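Local atomic coordinates of Sn-glycerol-3-phosphate ABC transporter substrate-binding protein UspB (Mycobacterium tuberculosis, PDB entry 4MFI), a protein that serves as the substrate-binding component of an ABC importer and probably captures glycerophosphocholine for uptake into the cell. Residues 77-89 with 97-109. Sequence-based numbering, arbitrary orientation.
Sequences DYDEVAQKFNAAL and VVLLDDRWWFHFA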
loop_
_atom_site.group_PDB
_atom_site.type_symbol
_atom_site.label_atom_id
_atom_site.label_comp_id
_atom_site.label_asym_id
_atom_site.label_seq_id
_atom_site.Cartn_x
_atom_site.Cartn_y
_atom_site.Cartn_z
ATOM N N ASP A 77 7.112 0.433 13.818
ATOM C CA ASP A 77 6.756 0.443 12.401
ATOM C C ASP A 77 7.182 -0.861 11.736
ATOM O O ASP A 77 7.781 -1.728 12.391
ATOM C CB ASP A 77 7.341 1.672 11.677
ATOM C CG ASP A 77 8.864 1.735 11.718
ATOM O OD1 ASP A 77 9.533 0.685 11.791
ATOM O OD2 ASP A 77 9.405 2.858 11.640
ATOM N N TYR A 78 6.887 -0.996 10.446
ATOM C CA TYR A 78 7.166 -2.233 9.730
ATOM C C TYR A 78 8.657 -2.525 9.640
ATOM O O TYR A 78 9.060 -3.688 9.658
ATOM C CB TYR A 78 6.555 -2.198 8.330
ATOM C CG TYR A 78 5.051 -2.050 8.310
ATOM C CD1 TYR A 78 4.247 -2.725 9.227
ATOM C CD2 TYR A 78 4.431 -1.238 7.368
ATOM C CE1 TYR A 78 2.869 -2.594 9.200
ATOM C CE2 TYR A 78 3.059 -1.100 7.335
ATOM C CZ TYR A 78 2.280 -1.781 8.250
ATOM O OH TYR A 78 0.907 -1.645 8.221
ATOM N N ASP A 79 9.472 -1.477 9.523
ATOM C CA ASP A 79 10.917 -1.654 9.445
ATOM C C ASP A 79 11.451 -2.291 10.723
ATOM O O ASP A 79 12.303 -3.179 10.675
ATOM C CB ASP A 79 11.623 -0.318 9.198
ATOM C CG ASP A 79 11.485 0.175 7.764
ATOM O OD1 ASP A 79 11.468 -0.654 6.834
ATOM O OD2 ASP A 79 11.428 1.409 7.563
ATOM N N GLU A 80 10.936 -1.847 11.867
ATOM C CA GLU A 80 11.385 -2.382 13.147
ATOM C C GLU A 80 10.950 -3.832 13.339
ATOM O O GLU A 80 11.712 -4.646 13.868
ATOM C CB GLU A 80 10.910 -1.504 14.307
ATOM C CG GLU A 80 11.580 -0.141 14.343
ATOM C CD GLU A 80 11.334 0.598 15.641
ATOM O OE1 GLU A 80 10.613 0.056 16.517
ATOM O OE2 GLU A 80 11.864 1.723 15.780
ATOM N N VAL A 81 9.736 -4.165 12.905
ATOM C CA VAL A 81 9.288 -5.553 12.987
ATOM C C VAL A 81 10.213 -6.440 12.165
ATOM O O VAL A 81 10.601 -7.523 12.605
ATOM C CB VAL A 81 7.838 -5.721 12.509
ATOM C CG1 VAL A 81 7.437 -7.191 12.514
ATOM C CG2 VAL A 81 6.900 -4.916 13.394
ATOM N N ALA A 82 10.577 -5.969 10.975
ATOM C CA ALA A 82 11.444 -6.738 10.099
ATOM C C ALA A 82 12.806 -7.015 10.745
ATOM O O ALA A 82 13.318 -8.135 10.647
ATOM C CB ALA A 82 11.607 -6.038 8.762
ATOM N N GLN A 83 13.404 -6.011 11.392
ATOM C CA GLN A 83 14.695 -6.224 12.052
ATOM C C GLN A 83 14.584 -7.179 13.235
ATOM O O GLN A 83 15.473 -8.003 13.464
ATOM C CB GLN A 83 15.336 -4.908 12.490
ATOM C CG GLN A 83 15.658 -3.958 11.339
ATOM C CD GLN A 83 16.533 -4.578 10.254
ATOM O OE1 GLN A 83 17.244 -5.557 10.485
ATOM N NE2 GLN A 83 16.491 -3.996 9.065
ATOM N N LYS A 84 13.493 -7.074 13.989
ATOM C CA LYS A 84 13.301 -7.973 15.119
ATOM C C LYS A 84 13.163 -9.410 14.615
ATOM O O LYS A 84 13.750 -10.338 15.188
ATOM C CB LYS A 84 12.080 -7.551 15.938
ATOM C CG LYS A 84 11.941 -8.277 17.268
ATOM C CD LYS A 84 10.625 -7.906 17.944
ATOM C CE LYS A 84 10.403 -8.683 19.233
ATOM N NZ LYS A 84 11.410 -8.333 20.272
ATOM N N PHE A 85 12.416 -9.585 13.525
ATOM C CA PHE A 85 12.273 -10.895 12.900
ATOM C C PHE A 85 13.624 -11.412 12.406
ATOM O O PHE A 85 13.988 -12.557 12.665
ATOM C CB PHE A 85 11.260 -10.823 11.751
ATOM C CG PHE A 85 10.979 -12.149 11.087
ATOM C CD1 PHE A 85 10.753 -13.295 11.839
ATOM C CD2 PHE A 85 10.903 -12.236 9.700
ATOM C CE1 PHE A 85 10.477 -14.509 11.214
ATOM C CE2 PHE A 85 10.627 -13.438 9.074
ATOM C CZ PHE A 85 10.417 -14.582 9.833
ATOM N N ASN A 86 14.375 -10.567 11.704
ATOM C CA ASN A 86 15.688 -10.960 11.211
ATOM C C ASN A 86 16.581 -11.506 12.328
ATOM O O ASN A 86 17.230 -12.547 12.174
ATOM C CB ASN A 86 16.372 -9.775 10.529
ATOM C CG ASN A 86 17.554 -10.197 9.704
ATOM O OD1 ASN A 86 17.455 -11.111 8.882
ATOM N ND2 ASN A 86 18.690 -9.557 9.930
ATOM N N ALA A 87 16.600 -10.811 13.460
ATOM C CA ALA A 87 17.442 -11.229 14.574
ATOM C C ALA A 87 16.976 -12.543 15.181
ATOM O O ALA A 87 17.790 -13.355 15.627
ATOM C CB ALA A 87 17.499 -10.145 15.632
ATOM N N ALA A 88 15.663 -12.755 15.201
ATOM C CA ALA A 88 15.102 -13.951 15.819
ATOM C C ALA A 88 15.402 -15.200 14.992
ATOM O O ALA A 88 15.386 -16.319 15.509
ATOM C CB ALA A 88 13.605 -13.788 16.017
ATOM N N LEU A 89 15.691 -15.001 13.709
ATOM C CA LEU A 89 15.897 -16.112 12.781
ATOM C C LEU A 89 17.111 -16.998 13.084
ATOM O O LEU A 89 17.188 -18.126 12.593
ATOM C CB LEU A 89 15.944 -15.603 11.339
ATOM C CG LEU A 89 14.570 -15.293 10.740
ATOM C CD1 LEU A 89 14.699 -14.475 9.468
ATOM C CD2 LEU A 89 13.805 -16.583 10.465
ATOM N N VAL A 97 3.285 -15.805 13.843
ATOM C CA VAL A 97 2.609 -14.940 12.876
ATOM C C VAL A 97 3.326 -13.605 12.917
ATOM O O VAL A 97 3.505 -13.028 13.992
ATOM C CB VAL A 97 1.117 -14.748 13.237
ATOM C CG1 VAL A 97 0.451 -13.763 12.280
ATOM C CG2 VAL A 97 0.388 -16.088 13.222
ATOM N N VAL A 98 3.767 -13.124 11.761
ATOM C CA VAL A 98 4.533 -11.881 11.712
ATOM C C VAL A 98 4.001 -10.924 10.647
ATOM O O VAL A 98 3.660 -11.331 9.531
ATOM C CB VAL A 98 6.061 -12.143 11.527
ATOM C CG1 VAL A 98 6.344 -12.868 10.208
ATOM C CG2 VAL A 98 6.853 -10.850 11.625
ATOM N N LEU A 99 3.914 -9.647 11.011
ATOM C CA LEU A 99 3.420 -8.606 10.118
ATOM C C LEU A 99 4.554 -8.060 9.239
ATOM O O LEU A 99 5.492 -7.430 9.738
ATOM C CB LEU A 99 2.810 -7.479 10.950
ATOM C CG LEU A 99 2.133 -6.330 10.203
ATOM C CD1 LEU A 99 0.940 -6.858 9.414
ATOM C CD2 LEU A 99 1.685 -5.252 11.175
ATOM N N LEU A 100 4.468 -8.308 7.934
ATOM C CA LEU A 100 5.516 -7.903 6.991
ATOM C C LEU A 100 4.943 -6.990 5.914
ATOM O O LEU A 100 3.882 -7.285 5.345
ATOM C CB LEU A 100 6.151 -9.136 6.345
ATOM C CG LEU A 100 6.865 -10.090 7.306
ATOM C CD1 LEU A 100 7.376 -11.319 6.564
ATOM C CD2 LEU A 100 8.017 -9.372 8.007
ATOM N N ASP A 101 5.635 -5.887 5.625
ATOM C CA ASP A 101 5.094 -4.930 4.656
ATOM C C ASP A 101 5.320 -5.335 3.201
ATOM O O ASP A 101 5.846 -6.420 2.910
ATOM C CB ASP A 101 5.497 -3.463 4.944
ATOM C CG ASP A 101 6.917 -3.104 4.509
ATOM O OD1 ASP A 101 7.606 -3.884 3.828
ATOM O OD2 ASP A 101 7.345 -1.979 4.831
ATOM N N ASP A 102 4.917 -4.449 2.298
ATOM C CA ASP A 102 4.958 -4.711 0.862
ATOM C C ASP A 102 6.354 -4.936 0.281
ATOM O O ASP A 102 6.476 -5.483 -0.812
ATOM C CB ASP A 102 4.205 -3.615 0.080
ATOM C CG ASP A 102 4.742 -2.203 0.318
ATOM O OD1 ASP A 102 5.453 -1.958 1.312
ATOM O OD2 ASP A 102 4.412 -1.309 -0.496
ATOM N N ARG A 103 7.393 -4.532 1.012
ATOM C CA ARG A 103 8.773 -4.679 0.556
ATOM C C ARG A 103 9.473 -5.796 1.313
ATOM O O ARG A 103 10.256 -6.558 0.751
ATOM C CB ARG A 103 9.544 -3.372 0.760
ATOM C CG ARG A 103 8.893 -2.158 0.110
ATOM C CD ARG A 103 9.322 -0.863 0.784
ATOM N NE ARG A 103 9.155 -0.952 2.235
ATOM C CZ ARG A 103 9.940 -0.358 3.129
ATOM N NH1 ARG A 103 10.957 0.410 2.733
ATOM N NH2 ARG A 103 9.708 -0.535 4.426
ATOM N N TRP A 104 9.190 -5.897 2.602
ATOM C CA TRP A 104 9.906 -6.855 3.429
ATOM C C TRP A 104 9.478 -8.305 3.217
ATOM O O TRP A 104 10.291 -9.211 3.397
ATOM C CB TRP A 104 9.786 -6.487 4.904
ATOM C CG TRP A 104 10.700 -5.377 5.347
ATOM C CD1 TRP A 104 10.348 -4.093 5.671
ATOM C CD2 TRP A 104 12.119 -5.457 5.526
ATOM N NE1 TRP A 104 11.464 -3.374 6.041
ATOM C CE2 TRP A 104 12.561 -4.190 5.967
ATOM C CE3 TRP A 104 13.059 -6.479 5.365
ATOM C CZ2 TRP A 104 13.898 -3.921 6.245
ATOM C CZ3 TRP A 104 14.388 -6.214 5.644
ATOM C CH2 TRP A 104 14.797 -4.941 6.074
ATOM N N TRP A 105 8.223 -8.548 2.846
ATOM C CA TRP A 105 7.794 -9.944 2.741
ATOM C C TRP A 105 8.628 -10.710 1.709
ATOM O O TRP A 105 9.036 -11.845 1.970
ATOM C CB TRP A 105 6.281 -10.086 2.498
ATOM C CG TRP A 105 5.848 -9.907 1.067
ATOM C CD1 TRP A 105 5.286 -8.790 0.519
ATOM C CD2 TRP A 105 5.922 -10.880 0.012
ATOM N NE1 TRP A 105 5.013 -9.004 -0.810
ATOM C CE2 TRP A 105 5.394 -10.278 -1.148
ATOM C CE3 TRP A 105 6.386 -12.201 -0.063
ATOM C CZ2 TRP A 105 5.323 -10.943 -2.373
ATOM C CZ3 TRP A 105 6.315 -12.869 -1.285
ATOM C CH2 TRP A 105 5.786 -12.236 -2.423
ATOM N N PHE A 106 8.918 -10.086 0.566
ATOM C CA PHE A 106 9.668 -10.792 -0.476
ATOM C C PHE A 106 11.114 -10.998 -0.051
ATOM O O PHE A 106 11.707 -12.035 -0.348
ATOM C CB PHE A 106 9.609 -10.068 -1.821
ATOM C CG PHE A 106 10.356 -10.779 -2.923
ATOM C CD1 PHE A 106 9.768 -11.831 -3.608
ATOM C CD2 PHE A 106 11.647 -10.398 -3.269
ATOM C CE1 PHE A 106 10.450 -12.492 -4.623
ATOM C CE2 PHE A 106 12.334 -11.058 -4.279
ATOM C CZ PHE A 106 11.737 -12.106 -4.957
ATOM N N HIS A 107 11.689 -10.008 0.629
ATOM C CA HIS A 107 13.035 -10.158 1.164
ATOM C C HIS A 107 13.158 -11.446 1.976
ATOM O O HIS A 107 14.095 -12.233 1.800
ATOM C CB HIS A 107 13.402 -8.964 2.033
ATOM C CG HIS A 107 14.654 -9.169 2.811
ATOM N ND1 HIS A 107 15.908 -8.998 2.264
ATOM C CD2 HIS A 107 14.849 -9.569 4.091
ATOM C CE1 HIS A 107 16.821 -9.265 3.180
ATOM N NE2 HIS A 107 16.205 -9.620 4.295
ATOM N N PHE A 108 12.194 -11.676 2.858
ATOM C CA PHE A 108 12.218 -12.889 3.665
ATOM C C PHE A 108 11.810 -14.149 2.895
ATOM O O PHE A 108 12.401 -15.209 3.098
ATOM C CB PHE A 108 11.375 -12.699 4.926
ATOM C CG PHE A 108 11.975 -11.725 5.895
ATOM C CD1 PHE A 108 13.177 -12.014 6.528
ATOM C CD2 PHE A 108 11.358 -10.510 6.161
ATOM C CE1 PHE A 108 13.744 -11.119 7.425
ATOM C CE2 PHE A 108 11.922 -9.603 7.056
ATOM C CZ PHE A 108 13.119 -9.911 7.686
ATOM N N ALA A 109 10.813 -14.041 2.018
ATOM C CA ALA A 109 10.395 -15.191 1.217
ATOM C C ALA A 109 11.547 -15.708 0.357
ATOM O O ALA A 109 11.789 -16.917 0.288
ATOM C CB ALA A 109 9.206 -14.839 0.341
HETATM O O HOH W 1 7.336 -5.566 8.293
HETATM O O HOH W 2 11.879 2.048 4.992
HETATM O O HOH W 3 17.369 -11.210 6.357
#
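The methyl CB of Ala-82 sits over one face of the Trp-104 indole, 3.4 Å from the centroid of its five-membered ring, a CH-pi contact that marks the tight centre of the packing. One turn on, Phe-85 drives its CD2/CE2 edge into the face of Phe-108 (centroids 4.8 Å apart, planes at 64°), an edge-to-face pair; with CG trans to the backbone N (chi1 -177°), the ring is carried in between Val-98 and Leu-100 of the strand and Phe-108 of the helix, and Val-98 CG1 lies over one of its faces. Along the strand, Val-81 CG1 rests 3.8 Å from Val-98 CG2, and Leu-99 CD2 meets the edge of the Tyr-78 ring. Helix 78-88 is the crossover of a beta-alpha-beta unit from strand 69-73 to strand 97-101, with strand 39-43 between them in the sheet, as in periplasmic-binding-protein folds; it runs beside the following helix at 14°. Water 1 bridges the two backbones beside their closest approach, donating to Tyr-78 O and Leu-99 O and accepting from Asp-101 N. On the solvent side the contact turns polar. Asp-79 OD1 takes the indole N-H of Trp-104 NE1 in the ring plane through its anti lone pair (2.8 Å, almost perfectly straight), and a more bent, charged hydrogen bond from Arg-103 NH2 at 3.0 Å, which comes from the syn side but tilted out of the carboxylate plane. The same NH2 reaches Asp-101 OD2 at 2.8 Å, so one guanidinium nitrogen ties two carboxylates, probably easing their mutual repulsion; Arg-103 NH1 continues to Asp-392. Solvent enters the looser side: water 2 links Asp-79 OD2 to Arg-103 NH1, and water 3 joins OD1 of Asn-86, an exposed residue, to His-107 NE2.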